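Cytosine deaminase (Klebsiella pneumoniae, PDB 4R85) catalyses, as an iron-containing member of the amidohydrolase family, the hydrolytic deamination of cytosine and probably of 5-methylcytosine, the base bound here. Local coordinates at residues D207-E212 / A239-A244; N266-P271 / C304-S309; R46-P51 / Y362-G367; A370-L375 / T392-G397; S73-E78 / Q278-S283. All coordinates share one frame; numbering follows the deposited sequence.

Interaction 1 of 5, residues D207-E212 / A239-A244; sequences DVHCDE and ASHTCA. With FE2 (Fe (II) ion), chain H; 17E (5-methylcytosine), chain G.
His209 and His241 reach from the ends of neighbouring strands to one iron(II) ion, bound by His209 NE2 at 2.3 Å and His241 NE2 at 2.5 Å; His56, His58 and Asp308 complete the site. The two imidazoles lie side by side with their planes 38° apart. Metal and ligand sit at the C-terminal ends of parallel barrel strands, as in the amidohydrolase TIM barrel, here in the beta-alpha-beta unit of strand 205-209, helix 220-231 and strand 237-240.

Backbone bonds set the register: Ser240 N donates to Val208 O at 2.8 Å and Cys210 N to Ser240 O at 2.9 Å. Beyond the strands, Ala244 N meets Asp211 O at 3.0 Å.

Ser240 OG donates to the syn lone pair of Asp207 OD2 at 2.6 Å and is also hydrogen-bonded to His56 ND1, on a ring that binds the iron. Glu212, with CG anti to its backbone N (chi1 -167°), lays its carboxylate over one face of the His241 ring, the planes 10° apart. Its OE1 accepts from 5-methylcytosine N4 at 2.8 Å, while OE2 lies 2.8 Å from ligand N3. One carboxylate addresses both the amino group and the adjacent ring nitrogen of the base.

Interaction 2 of 5, residues N266-P271 / C304-S309; sequences NFISCP and CFAQDS. With FE2 (Fe (II) ion), chain H; 17E (5-methylcytosine), chain G.
Ile268 straddles the apolar centre of this contact: its CG1 branch meets Cys304 SG at 3.6 Å, while CG2 rests against the methyl of Ala306. The segments are the last two parallel strands of the amidohydrolase TIM barrel, 266-269 and 303-305, with Ile268 paired to Cys304 and Ser269 to Phe305. Cys304 carries SG between its backbone N and carbonyl carbon (chi1 63°), and from there the sulfur reaches the Ile268 branch. His56 of strand 47-57 touches both Ile268 and Ala306.

Ser269 and Phe305 point to the opposite face of the sheet. Pro271 crosses Phe305 at about a right angle, its CD 3.6 Å from Phe305 CD1, and Ile325 of helix 322-332 packs on both. Ser269 O lies at the edge of the aromatic ring, in its plane.

Between these two layers run the backbone bonds. Cys304 N donates to Phe267 O, Ser269 N to Cys304 O in a nearly straight bond of 2.8 Å (173° at the hydrogen), and Ala306 N to Ser269 O. That last carbonyl is also approached by Phe305 CA at 3.2 Å, a CA-H...O contact.

Past the strand ends the surroundings turn polar. Cys270 SG touches Asp308 CB at 3.6 Å, just below the carboxylate. With CG anti to the backbone N (chi1 -161°), Asp308 turns that carboxylate to the iron and the ligand and divides its oxygens between them: OD2 binds the iron at 2.3 Å, and OD1 accepts a hydrogen bond from 5-methylcytosine N4 at 2.7 Å.

Interaction 3 of 5, residues R46-P51 / Y362-G367; sequences RLAIPP and YGLAEG
The phenol ring of Tyr362 takes Pro50 over one face and the carbonyl of Pro51 at its edge, and the ring of His113 meets it at a steep angle. Pro50 CB stands 3.9 Å from the ring centroid, 30° off the normal, in a CH-pi contact, and approaches Tyr362 CZ most closely at 3.5 Å. At the edge, in the ring plane, Pro51 O accepts from Tyr362 OH at 2.6 Å, the donor tilted 17° from the carbonyl plane. Pro51 CD passes alongside Tyr362 CE2 at 4.0 Å. With its CG anti to the backbone N (chi1 -173°), the tyrosine extends from its loop across the prolines.

Leu364 CG meets the CD corner of Pro50 at 3.7 Å, while CB and CG of that proline face the tyrosine. Leu364 CD1 continues to the backbone of Ala48, 3.5 Å from Ala48 O. Leu372 and Ile24 also touch this leucine.

The loop after helix 350-355 is thereby fastened to the beginning of strand 47-57, the first strand of the barrel. Pro50 and Pro51 have no amide N-H to offer this loop; it is held by a carbonyl acceptor and hydrocarbon surface, with a single hydrogen bond fixing the phenol.

Interaction 4 of 5, residues A370-L375 / T392-G397; sequences ANLLIL and TSIRHG
Asn371 reaches across to His396, in the turn after strand 390-395. Its CB lies 4.1 Å from Ile394 O, and CG sits beside its own backbone N (chi1 -57°), aiming the amide at His396. At the tip, OD1 accepts from His396 N at 2.8 Å, almost straight (176° at the hydrogen), and passes 3.4 Å from His396 CD2; the amide and imidazole planes are 47° apart. ND2 and His396 NE2 share a water, both bonds being weak. Gly397 N donates to Ala370 O at 3.1 Å.

Strands 372-375 and 392-395 then run antiparallel. Leu372 and Ile394 form a hydrogen-bonded pair through both backbone amides, and Leu372 CD2 lies against Ile394 CB at 3.8 Å. Leu19 and Ile3, from the neighbouring small sheet, cover this face. Ser393 lies on the other face with Leu373, its OG bonded weakly to Gln112.

Arg395 carries its guanidinium away to Asp143 and Ala139 O, and Arg395 CG lies over the centre of the His396 ring. These strands carry the barrel sheet into the small beta domain: backbone bonds and aliphatic contacts join them, and beyond the strands the Asn371 side-chain carbonyl and Ala370 O take up the amides of the turn.

Interaction 5 of 5, residues S73-E78 / Q278-S283; sequences SGTLFE and QGRFDS. With 17E (5-methylcytosine), chain G.
Ser73 and Gly74 present their carbonyls to Arg280: Ser73 O stands over one face of the guanidinium, 3.4 Å from Arg280 NH1, and Gly74 O lies 3.1 Å from Arg280 NE. Neither approach has the angle of a hydrogen bond; Arg280 NE donates instead to His276 O. Gly74 CA sits over the centre of the guanidinium, 3.9 Å above its plane. The arginine is bent at chi2 (-81°), which carries its flat end along the Ser73-Gly74 backbone.

Thr75 is the N-cap of helix 76-87, its OG1 accepting from Glu78 N at 3.1 Å, while the methyl CG2 turns across the contact to Phe281 CZ at 3.9 Å. This capped helix start lies at the C-terminal mouth of the amidohydrolase barrel, where Leu76 places CD1 3.4 Å from 5-methylcytosine N3. Phe77 follows on the outer side: Phe281 CZ comes to the edge of its ring, near the plane, 4.1 Å from Phe77 CD1.

The extended side chain of Glu78 reaches the beginning of the segment, where OE2 accepts from both Ser73 N and Ser73 OG, reached from the same face of the carboxylate. Arg280 also packs on His334 of the second subunit.

Interactions 1 to 4 are buried, 1 and 2 at the active site and 3 and 4 at the junction with the small beta domain. Interactions 1 and 2 join directly through neighbouring strands 237-240 and 266-269 and share the iron and the 5-methylcytosine; their chemistry is metal coordination and ligand hydrogen bonding above parallel strands. Interaction 5, partly exposed, touches interaction 1 where Leu76 packs on Glu212, and meets the same ligand with apolar atoms. Interactions 3 and 4, centres about 8 Å apart, share the pairing of strands 47-57 and 372-375. There proline, aliphatic and antiparallel backbone contacts replace metal chemistry, yet the same sheet runs through interactions 1 to 4.

Interaction 1 of 5, residues D207-E212 / A239-A244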
# COMPACT_ATOMS: atom_id res chain seq x y z
N ASP A 207 -16.57 -2.50 21.41
CA ASP A 207 -15.99 -2.21 20.10
C ASP A 207 -16.97 -2.63 19.01
O ASP A 207 -17.15 -3.82 18.77
CB ASP A 207 -14.67 -2.94 19.91
CG ASP A 207 -13.86 -2.41 18.74
OD1 ASP A 207 -12.61 -2.37 18.85
OD2 ASP A 207 -14.46 -2.01 17.72
N VAL A 208 -17.58 -1.65 18.35
CA VAL A 208 -18.71 -1.89 17.47
C VAL A 208 -18.36 -1.64 16.00
O VAL A 208 -17.73 -0.63 15.68
CB VAL A 208 -19.89 -0.96 17.88
CG1 VAL A 208 -21.00 -1.00 16.84
CG2 VAL A 208 -20.42 -1.34 19.26
N HIS A 209 -18.78 -2.56 15.13
CA HIS A 209 -18.75 -2.34 13.68
C HIS A 209 -19.85 -1.35 13.37
O HIS A 209 -21.02 -1.69 13.32
CB HIS A 209 -19.01 -3.65 12.93
CG HIS A 209 -17.81 -4.52 12.81
ND1 HIS A 209 -17.19 -5.10 13.90
CD2 HIS A 209 -17.10 -4.91 11.72
CE1 HIS A 209 -16.15 -5.80 13.49
NE2 HIS A 209 -16.07 -5.71 12.17
N CYS A 210 -19.48 -0.09 13.20
CA CYS A 210 -20.48 0.93 13.39
C CYS A 210 -21.30 1.32 12.16
O CYS A 210 -22.51 1.14 12.13
CB CYS A 210 -19.86 2.15 14.07
SG CYS A 210 -21.12 3.17 14.74
N ASP A 211 -20.66 1.85 11.15
CA ASP A 211 -21.38 2.23 9.94
C ASP A 211 -20.55 1.83 8.73
O ASP A 211 -20.05 2.68 7.99
CB ASP A 211 -21.66 3.75 9.95
CG ASP A 211 -22.69 4.17 11.02
OD1 ASP A 211 -22.31 4.88 11.97
OD2 ASP A 211 -23.88 3.80 10.89
N GLU A 212 -20.38 0.52 8.55
CA GLU A 212 -19.48 0.01 7.52
C GLU A 212 -20.22 -0.08 6.20
O GLU A 212 -20.46 -1.17 5.67
CB GLU A 212 -18.87 -1.34 7.92
CG GLU A 212 -17.69 -1.75 7.01
CD GLU A 212 -17.07 -3.11 7.34
OE1 GLU A 212 -16.03 -3.43 6.73
OE2 GLU A 212 -17.61 -3.84 8.19
N ALA A 239 -15.43 2.82 18.17
CA ALA A 239 -16.21 2.67 16.95
C ALA A 239 -15.28 2.24 15.83
O ALA A 239 -14.34 2.96 15.48
CB ALA A 239 -16.91 3.99 16.60
N SER A 240 -15.53 1.06 15.26
CA SER A 240 -14.71 0.56 14.16
C SER A 240 -15.47 0.76 12.86
O SER A 240 -16.69 0.75 12.85
CB SER A 240 -14.40 -0.93 14.36
OG SER A 240 -13.50 -1.14 15.43
N HIS A 241 -14.74 0.97 11.76
CA HIS A 241 -15.36 1.02 10.42
C HIS A 241 -16.47 2.04 10.32
O HIS A 241 -17.59 1.71 9.93
CB HIS A 241 -16.06 -0.29 10.06
CG HIS A 241 -15.16 -1.49 9.98
ND1 HIS A 241 -14.21 -1.63 8.99
CD2 HIS A 241 -15.13 -2.62 10.71
CE1 HIS A 241 -13.61 -2.81 9.13
NE2 HIS A 241 -14.15 -3.42 10.17
N THR A 242 -16.19 3.28 10.67
CA THR A 242 -17.18 4.33 10.49
C THR A 242 -17.11 4.84 9.06
O THR A 242 -17.00 6.04 8.84
CB THR A 242 -16.95 5.46 11.52
OG1 THR A 242 -15.58 5.89 11.47
CG2 THR A 242 -17.24 4.94 12.92
N CYS A 243 -17.18 3.92 8.09
CA CYS A 243 -17.01 4.26 6.67
C CYS A 243 -18.01 5.31 6.19
O CYS A 243 -17.68 6.18 5.37
CB CYS A 243 -17.13 3.01 5.81
SG CYS A 243 -15.93 1.73 6.26
N ALA A 244 -19.25 5.22 6.67
CA ALA A 244 -20.28 6.19 6.29
C ALA A 244 -19.86 7.64 6.59
O ALA A 244 -20.29 8.56 5.90
CB ALA A 244 -21.61 5.86 6.97
FE FE2 H . -14.00 -5.76 11.07
N1 17E G . -17.56 -8.76 8.93
C2 17E G . -17.93 -7.49 8.81
O2 17E G . -19.23 -7.14 9.09
N3 17E G . -17.07 -6.54 8.41
C4 17E G . -15.80 -6.86 8.12
N4 17E G . -14.89 -5.83 7.70
C5 17E G . -15.36 -8.18 8.24
C6 17E G . -16.29 -9.13 8.65
CM5 17E G . -13.95 -8.54 7.92

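Interaction 2 of 5, residues N266-P271 / C304-S309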
# COMPACT_ATOMS: atom_id res chain seq x y z
N ASN A 266 -13.04 6.02 21.05
CA ASN A 266 -11.94 5.79 20.13
C ASN A 266 -12.46 5.37 18.77
O ASN A 266 -13.60 4.93 18.65
CB ASN A 266 -11.00 4.69 20.65
CG ASN A 266 -10.45 4.99 22.04
OD1 ASN A 266 -9.49 5.73 22.19
ND2 ASN A 266 -11.07 4.40 23.06
N PHE A 267 -11.62 5.50 17.75
CA PHE A 267 -11.97 5.12 16.39
C PHE A 267 -10.91 4.20 15.80
O PHE A 267 -9.72 4.40 15.98
CB PHE A 267 -12.13 6.36 15.50
CG PHE A 267 -13.36 7.15 15.82
CD1 PHE A 267 -14.48 7.07 15.01
CD2 PHE A 267 -13.41 7.96 16.95
CE1 PHE A 267 -15.61 7.80 15.31
CE2 PHE A 267 -14.55 8.67 17.27
CZ PHE A 267 -15.64 8.60 16.44
N ILE A 268 -11.36 3.16 15.09
CA ILE A 268 -10.43 2.33 14.34
C ILE A 268 -10.78 2.37 12.86
O ILE A 268 -11.95 2.24 12.49
CB ILE A 268 -10.41 0.88 14.87
CG1 ILE A 268 -9.85 0.84 16.30
CG2 ILE A 268 -9.59 -0.02 13.94
CD1 ILE A 268 -9.96 -0.54 16.95
N SER A 269 -9.78 2.60 12.02
CA SER A 269 -9.98 2.59 10.57
C SER A 269 -9.18 1.44 9.97
O SER A 269 -8.05 1.19 10.39
CB SER A 269 -9.49 3.90 9.97
OG SER A 269 -9.45 3.82 8.55
N CYS A 270 -9.76 0.76 8.98
CA CYS A 270 -9.10 -0.35 8.30
C CYS A 270 -8.98 -0.01 6.82
O CYS A 270 -9.78 -0.49 6.00
CB CYS A 270 -9.89 -1.65 8.47
SG CYS A 270 -10.15 -2.13 10.20
N PRO A 271 -7.99 0.82 6.47
CA PRO A 271 -7.93 1.41 5.13
C PRO A 271 -7.77 0.42 3.98
O PRO A 271 -8.38 0.65 2.94
CB PRO A 271 -6.73 2.37 5.21
CG PRO A 271 -5.89 1.84 6.35
CD PRO A 271 -6.89 1.30 7.33
N CYS A 304 -6.89 5.08 15.08
CA CYS A 304 -5.76 4.23 14.72
C CYS A 304 -6.10 3.32 13.54
O CYS A 304 -7.24 3.30 13.09
CB CYS A 304 -5.31 3.42 15.93
SG CYS A 304 -6.57 2.29 16.54
N PHE A 305 -5.10 2.59 13.03
CA PHE A 305 -5.28 1.74 11.85
C PHE A 305 -5.20 0.26 12.20
O PHE A 305 -4.49 -0.14 13.12
CB PHE A 305 -4.21 2.03 10.80
CG PHE A 305 -4.34 3.36 10.14
CD1 PHE A 305 -5.54 3.74 9.54
CD2 PHE A 305 -3.26 4.25 10.11
CE1 PHE A 305 -5.66 4.98 8.92
CE2 PHE A 305 -3.38 5.49 9.48
CZ PHE A 305 -4.58 5.86 8.89
N ALA A 306 -5.92 -0.57 11.44
CA ALA A 306 -5.94 -2.00 11.70
C ALA A 306 -6.03 -2.79 10.40
O ALA A 306 -6.48 -2.28 9.37
CB ALA A 306 -7.11 -2.35 12.60
N GLN A 307 -5.62 -4.05 10.45
CA GLN A 307 -5.66 -4.92 9.27
C GLN A 307 -7.05 -5.47 8.93
O GLN A 307 -7.36 -5.62 7.76
CB GLN A 307 -4.65 -6.07 9.42
CG GLN A 307 -3.21 -5.58 9.46
CD GLN A 307 -2.21 -6.65 9.81
OE1 GLN A 307 -1.87 -7.50 8.98
NE2 GLN A 307 -1.71 -6.62 11.04
N ASP A 308 -7.85 -5.78 9.95
CA ASP A 308 -9.20 -6.32 9.77
C ASP A 308 -9.20 -7.80 9.34
O ASP A 308 -9.67 -8.68 10.06
CB ASP A 308 -10.02 -5.46 8.79
CG ASP A 308 -11.51 -5.68 8.92
OD1 ASP A 308 -12.25 -5.55 7.92
OD2 ASP A 308 -11.94 -5.99 10.03
N SER A 309 -8.67 -8.05 8.15
CA SER A 309 -8.73 -9.39 7.56
C SER A 309 -7.39 -9.89 7.08
O SER A 309 -6.60 -9.13 6.54
CB SER A 309 -9.67 -9.38 6.36
OG SER A 309 -11.01 -9.23 6.76
FE FE2 H . -14.00 -5.76 11.07
N1 17E G . -17.56 -8.76 8.93
C2 17E G . -17.93 -7.49 8.81
O2 17E G . -19.23 -7.14 9.09
N3 17E G . -17.07 -6.54 8.41
C4 17E G . -15.80 -6.86 8.12
N4 17E G . -14.89 -5.83 7.70
C5 17E G . -15.36 -8.18 8.24
C6 17E G . -16.29 -9.13 8.65
CM5 17E G . -13.95 -8.54 7.92

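Interaction 3 of 5, residues R46-P51 / Y362-G367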
# COMPACT_ATOMS: atom_id res chain seq x y z
N ARG A 46 19.28 2.51 15.67
CA ARG A 46 17.92 2.19 15.25
C ARG A 46 16.89 2.53 16.31
O ARG A 46 17.20 2.60 17.50
CB ARG A 46 17.82 0.72 14.87
CG ARG A 46 18.56 0.39 13.61
CD ARG A 46 18.59 -1.08 13.37
NE ARG A 46 19.43 -1.42 12.23
CZ ARG A 46 20.62 -2.00 12.34
NH1 ARG A 46 21.10 -2.31 13.53
NH2 ARG A 46 21.32 -2.28 11.25
N LEU A 47 15.67 2.73 15.86
CA LEU A 47 14.55 3.08 16.73
C LEU A 47 14.10 1.91 17.63
O LEU A 47 13.89 0.79 17.16
CB LEU A 47 13.41 3.51 15.83
CG LEU A 47 12.20 4.31 16.28
CD1 LEU A 47 12.62 5.57 17.00
CD2 LEU A 47 11.39 4.65 15.04
N ALA A 48 13.96 2.18 18.93
CA ALA A 48 13.28 1.25 19.83
C ALA A 48 11.87 1.77 20.10
O ALA A 48 11.69 2.94 20.44
CB ALA A 48 14.04 1.11 21.15
N ILE A 49 10.86 0.92 19.92
CA ILE A 49 9.47 1.32 20.12
C ILE A 49 8.73 0.25 20.90
O ILE A 49 9.16 -0.91 20.94
CB ILE A 49 8.72 1.48 18.78
CG1 ILE A 49 8.87 0.21 17.94
CG2 ILE A 49 9.24 2.68 18.01
CD1 ILE A 49 7.93 0.15 16.77
N PRO A 50 7.62 0.62 21.54
CA PRO A 50 6.75 -0.41 22.11
C PRO A 50 6.16 -1.25 20.96
O PRO A 50 6.21 -0.83 19.80
CB PRO A 50 5.67 0.41 22.83
CG PRO A 50 5.66 1.74 22.11
CD PRO A 50 7.11 1.98 21.80
N PRO A 51 5.63 -2.45 21.26
CA PRO A 51 5.21 -3.36 20.18
C PRO A 51 4.11 -2.78 19.31
O PRO A 51 3.34 -1.91 19.74
CB PRO A 51 4.68 -4.58 20.94
CG PRO A 51 5.29 -4.48 22.32
CD PRO A 51 5.41 -3.03 22.60
N TYR A 362 1.64 -0.79 28.64
CA TYR A 362 2.15 -0.47 27.31
C TYR A 362 2.97 0.81 27.37
O TYR A 362 2.63 1.74 28.09
CB TYR A 362 0.99 -0.31 26.33
CG TYR A 362 1.43 -0.13 24.89
CD1 TYR A 362 1.75 1.13 24.38
CD2 TYR A 362 1.53 -1.22 24.03
CE1 TYR A 362 2.16 1.29 23.06
CE2 TYR A 362 1.93 -1.07 22.72
CZ TYR A 362 2.24 0.19 22.24
OH TYR A 362 2.64 0.34 20.94
N GLY A 363 4.07 0.86 26.61
CA GLY A 363 4.86 2.07 26.49
C GLY A 363 6.26 1.96 27.06
O GLY A 363 6.49 1.25 28.04
N LEU A 364 7.20 2.67 26.45
CA LEU A 364 8.58 2.66 26.93
C LEU A 364 8.78 3.66 28.05
O LEU A 364 9.21 4.79 27.82
CB LEU A 364 9.57 2.92 25.80
CG LEU A 364 9.46 1.97 24.61
CD1 LEU A 364 10.66 2.12 23.70
CD2 LEU A 364 9.33 0.52 25.09
N ALA A 365 8.45 3.24 29.27
CA ALA A 365 8.64 4.04 30.47
C ALA A 365 9.16 3.12 31.55
O ALA A 365 8.82 1.94 31.58
CB ALA A 365 7.33 4.66 30.90
N GLU A 366 10.00 3.65 32.43
CA GLU A 366 10.51 2.85 33.53
C GLU A 366 9.36 2.30 34.37
O GLU A 366 8.38 3.00 34.62
CB GLU A 366 11.48 3.67 34.38
CG GLU A 366 12.71 4.11 33.60
CD GLU A 366 13.64 5.00 34.42
OE1 GLU A 366 13.32 5.26 35.60
OE2 GLU A 366 14.68 5.43 33.88
N GLY A 367 9.46 1.04 34.76
CA GLY A 367 8.42 0.42 35.57
C GLY A 367 7.41 -0.36 34.76
O GLY A 367 6.68 -1.19 35.31

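Interaction 4 of 5, residues A370-L375 / T392-G397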
# COMPACT_ATOMS: atom_id res chain seq x y z
N ALA A 370 8.68 -5.00 29.97
CA ALA A 370 9.74 -4.99 28.96
C ALA A 370 9.25 -5.65 27.67
O ALA A 370 9.70 -6.73 27.30
CB ALA A 370 10.98 -5.69 29.49
N ASN A 371 8.32 -4.97 27.00
CA ASN A 371 7.82 -5.38 25.70
C ASN A 371 8.20 -4.29 24.71
O ASN A 371 7.71 -3.17 24.81
CB ASN A 371 6.30 -5.51 25.72
CG ASN A 371 5.80 -6.48 26.78
OD1 ASN A 371 6.54 -7.34 27.26
ND2 ASN A 371 4.53 -6.34 27.16
N LEU A 372 9.06 -4.62 23.76
CA LEU A 372 9.54 -3.63 22.80
C LEU A 372 10.16 -4.25 21.55
O LEU A 372 10.50 -5.44 21.53
CB LEU A 372 10.54 -2.68 23.47
CG LEU A 372 11.92 -3.24 23.83
CD1 LEU A 372 12.92 -2.11 23.96
CD2 LEU A 372 11.88 -4.04 25.12
N LEU A 373 10.31 -3.42 20.52
CA LEU A 373 10.90 -3.83 19.26
C LEU A 373 12.08 -2.95 18.91
O LEU A 373 12.16 -1.79 19.33
CB LEU A 373 9.88 -3.70 18.12
CG LEU A 373 8.47 -4.27 18.30
CD1 LEU A 373 7.64 -3.95 17.07
CD2 LEU A 373 8.51 -5.77 18.56
N ILE A 374 12.99 -3.50 18.13
CA ILE A 374 13.99 -2.69 17.46
C ILE A 374 13.68 -2.73 15.97
O ILE A 374 13.67 -3.80 15.36
CB ILE A 374 15.41 -3.20 17.73
CG1 ILE A 374 15.74 -3.07 19.23
CG2 ILE A 374 16.42 -2.42 16.89
CD1 ILE A 374 17.04 -3.70 19.62
N LEU A 375 13.39 -1.56 15.39
CA LEU A 375 13.01 -1.43 13.98
C LEU A 375 14.22 -0.99 13.17
O LEU A 375 15.01 -0.19 13.64
CB LEU A 375 11.95 -0.36 13.82
CG LEU A 375 10.46 -0.59 13.93
CD1 LEU A 375 9.76 0.68 13.51
CD2 LEU A 375 10.03 -1.77 13.05
N THR A 392 14.29 -7.12 16.12
CA THR A 392 14.22 -7.81 17.40
C THR A 392 12.87 -7.54 18.03
O THR A 392 12.38 -6.42 18.00
CB THR A 392 15.32 -7.33 18.35
OG1 THR A 392 16.59 -7.35 17.68
CG2 THR A 392 15.39 -8.23 19.58
N SER A 393 12.25 -8.58 18.58
CA SER A 393 11.04 -8.41 19.37
C SER A 393 11.31 -8.98 20.74
O SER A 393 11.72 -10.13 20.88
CB SER A 393 9.85 -9.13 18.73
OG SER A 393 8.66 -8.87 19.46
N ILE A 394 11.11 -8.14 21.76
CA ILE A 394 11.33 -8.53 23.14
C ILE A 394 10.01 -8.51 23.87
O ILE A 394 9.23 -7.56 23.74
CB ILE A 394 12.35 -7.59 23.82
CG1 ILE A 394 13.70 -7.69 23.12
CG2 ILE A 394 12.49 -7.92 25.30
CD1 ILE A 394 14.74 -6.69 23.61
N ARG A 395 9.73 -9.56 24.62
CA ARG A 395 8.47 -9.66 25.33
C ARG A 395 8.73 -10.22 26.72
O ARG A 395 9.36 -11.26 26.86
CB ARG A 395 7.51 -10.57 24.56
CG ARG A 395 6.22 -10.85 25.30
CD ARG A 395 5.24 -11.56 24.39
NE ARG A 395 4.03 -11.95 25.10
CZ ARG A 395 3.01 -11.13 25.33
NH1 ARG A 395 3.07 -9.87 24.92
NH2 ARG A 395 1.94 -11.57 25.97
N HIS A 396 8.24 -9.51 27.73
CA HIS A 396 8.51 -9.86 29.12
C HIS A 396 10.01 -10.03 29.40
O HIS A 396 10.42 -10.88 30.18
CB HIS A 396 7.72 -11.11 29.53
CG HIS A 396 6.24 -10.99 29.31
ND1 HIS A 396 5.40 -12.08 29.21
CD2 HIS A 396 5.45 -9.90 29.18
CE1 HIS A 396 4.16 -11.67 29.02
NE2 HIS A 396 4.16 -10.35 28.99
N GLY A 397 10.82 -9.21 28.73
CA GLY A 397 12.25 -9.19 28.98
C GLY A 397 13.07 -10.22 28.23
O GLY A 397 14.28 -10.32 28.44
O HOH W 1 2.65 -7.46 29.81

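Interaction 5 of 5, residues S73-E78 / Q278-S283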
# COMPACT_ATOMS: atom_id res chain seq x y z
N SER A 73 -17.96 -10.40 -5.86
CA SER A 73 -18.32 -9.01 -6.03
C SER A 73 -17.42 -8.09 -5.22
O SER A 73 -17.41 -6.88 -5.44
CB SER A 73 -19.78 -8.78 -5.64
OG SER A 73 -19.98 -9.01 -4.25
N GLY A 74 -16.67 -8.67 -4.28
CA GLY A 74 -15.81 -7.92 -3.38
C GLY A 74 -16.57 -6.97 -2.47
O GLY A 74 -16.10 -5.86 -2.18
N THR A 75 -17.76 -7.39 -2.03
CA THR A 75 -18.60 -6.57 -1.16
C THR A 75 -18.69 -7.14 0.25
O THR A 75 -18.47 -8.35 0.47
CB THR A 75 -20.03 -6.39 -1.70
OG1 THR A 75 -20.70 -7.66 -1.78
CG2 THR A 75 -20.01 -5.75 -3.08
N LEU A 76 -19.01 -6.26 1.20
CA LEU A 76 -19.27 -6.65 2.58
C LEU A 76 -20.36 -7.72 2.61
O LEU A 76 -20.24 -8.73 3.30
CB LEU A 76 -19.74 -5.44 3.38
CG LEU A 76 -20.22 -5.75 4.80
CD1 LEU A 76 -19.07 -6.31 5.63
CD2 LEU A 76 -20.81 -4.49 5.46
N PHE A 77 -21.42 -7.50 1.84
CA PHE A 77 -22.60 -8.36 1.94
C PHE A 77 -22.39 -9.75 1.37
O PHE A 77 -22.83 -10.73 1.98
CB PHE A 77 -23.83 -7.68 1.33
CG PHE A 77 -24.06 -6.29 1.85
CD1 PHE A 77 -24.01 -5.19 1.00
CD2 PHE A 77 -24.27 -6.08 3.20
CE1 PHE A 77 -24.19 -3.90 1.50
CE2 PHE A 77 -24.45 -4.80 3.70
CZ PHE A 77 -24.42 -3.71 2.84
N GLU A 78 -21.74 -9.86 0.22
CA GLU A 78 -21.39 -11.19 -0.28
C GLU A 78 -20.41 -11.85 0.70
O GLU A 78 -20.49 -13.05 0.92
CB GLU A 78 -20.81 -11.15 -1.70
CG GLU A 78 -20.50 -12.57 -2.21
CD GLU A 78 -20.08 -12.63 -3.67
OE1 GLU A 78 -19.66 -13.73 -4.09
OE2 GLU A 78 -20.20 -11.62 -4.40
N GLN A 278 -15.43 -0.84 0.06
CA GLN A 278 -16.26 0.35 -0.14
C GLN A 278 -16.12 0.87 -1.56
O GLN A 278 -15.22 0.47 -2.30
CB GLN A 278 -15.87 1.46 0.87
CG GLN A 278 -15.90 1.02 2.32
CD GLN A 278 -17.25 0.49 2.75
OE1 GLN A 278 -18.28 1.13 2.53
NE2 GLN A 278 -17.26 -0.69 3.37
N GLY A 279 -17.00 1.80 -1.93
CA GLY A 279 -17.01 2.34 -3.28
C GLY A 279 -17.54 1.36 -4.32
O GLY A 279 -17.49 1.65 -5.51
N ARG A 280 -18.05 0.21 -3.88
CA ARG A 280 -18.50 -0.83 -4.81
C ARG A 280 -19.86 -0.55 -5.43
O ARG A 280 -20.25 -1.21 -6.40
CB ARG A 280 -18.56 -2.19 -4.11
CG ARG A 280 -17.19 -2.74 -3.68
CD ARG A 280 -16.47 -3.41 -4.85
NE ARG A 280 -15.17 -3.94 -4.43
CZ ARG A 280 -14.38 -4.67 -5.21
NH1 ARG A 280 -14.75 -4.94 -6.46
NH2 ARG A 280 -13.21 -5.11 -4.75
N PHE A 281 -20.59 0.40 -4.86
CA PHE A 281 -21.92 0.71 -5.37
C PHE A 281 -21.95 2.06 -6.08
O PHE A 281 -23.02 2.54 -6.48
CB PHE A 281 -22.95 0.62 -4.24
CG PHE A 281 -22.96 -0.72 -3.57
CD1 PHE A 281 -22.34 -0.91 -2.35
CD2 PHE A 281 -23.54 -1.81 -4.21
CE1 PHE A 281 -22.33 -2.17 -1.75
CE2 PHE A 281 -23.53 -3.06 -3.62
CZ PHE A 281 -22.93 -3.24 -2.39
N ASP A 282 -20.77 2.66 -6.24
CA ASP A 282 -20.62 3.83 -7.11
C ASP A 282 -20.25 3.37 -8.50
O ASP A 282 -19.74 2.26 -8.69
CB ASP A 282 -19.46 4.71 -6.64
CG ASP A 282 -19.80 5.57 -5.44
OD1 ASP A 282 -21.00 5.77 -5.13
OD2 ASP A 282 -18.84 6.09 -4.82
N SER A 283 -20.49 4.22 -9.49
CA SER A 283 -19.78 4.07 -10.75
C SER A 283 -18.53 4.96 -10.70
O SER A 283 -17.52 4.61 -10.09
CB SER A 283 -20.68 4.41 -11.94
OG SER A 283 -21.31 5.67 -11.79
N1 17E G . -17.56 -8.76 8.93
C2 17E G . -17.93 -7.49 8.81
O2 17E G . -19.23 -7.14 9.09
N3 17E G . -17.07 -6.54 8.41
C4 17E G . -15.80 -6.86 8.12
N4 17E G . -14.89 -5.83 7.70
C5 17E G . -15.36 -8.18 8.24
C6 17E G . -16.29 -9.13 8.65
CM5 17E G . -13.95 -8.54 7.92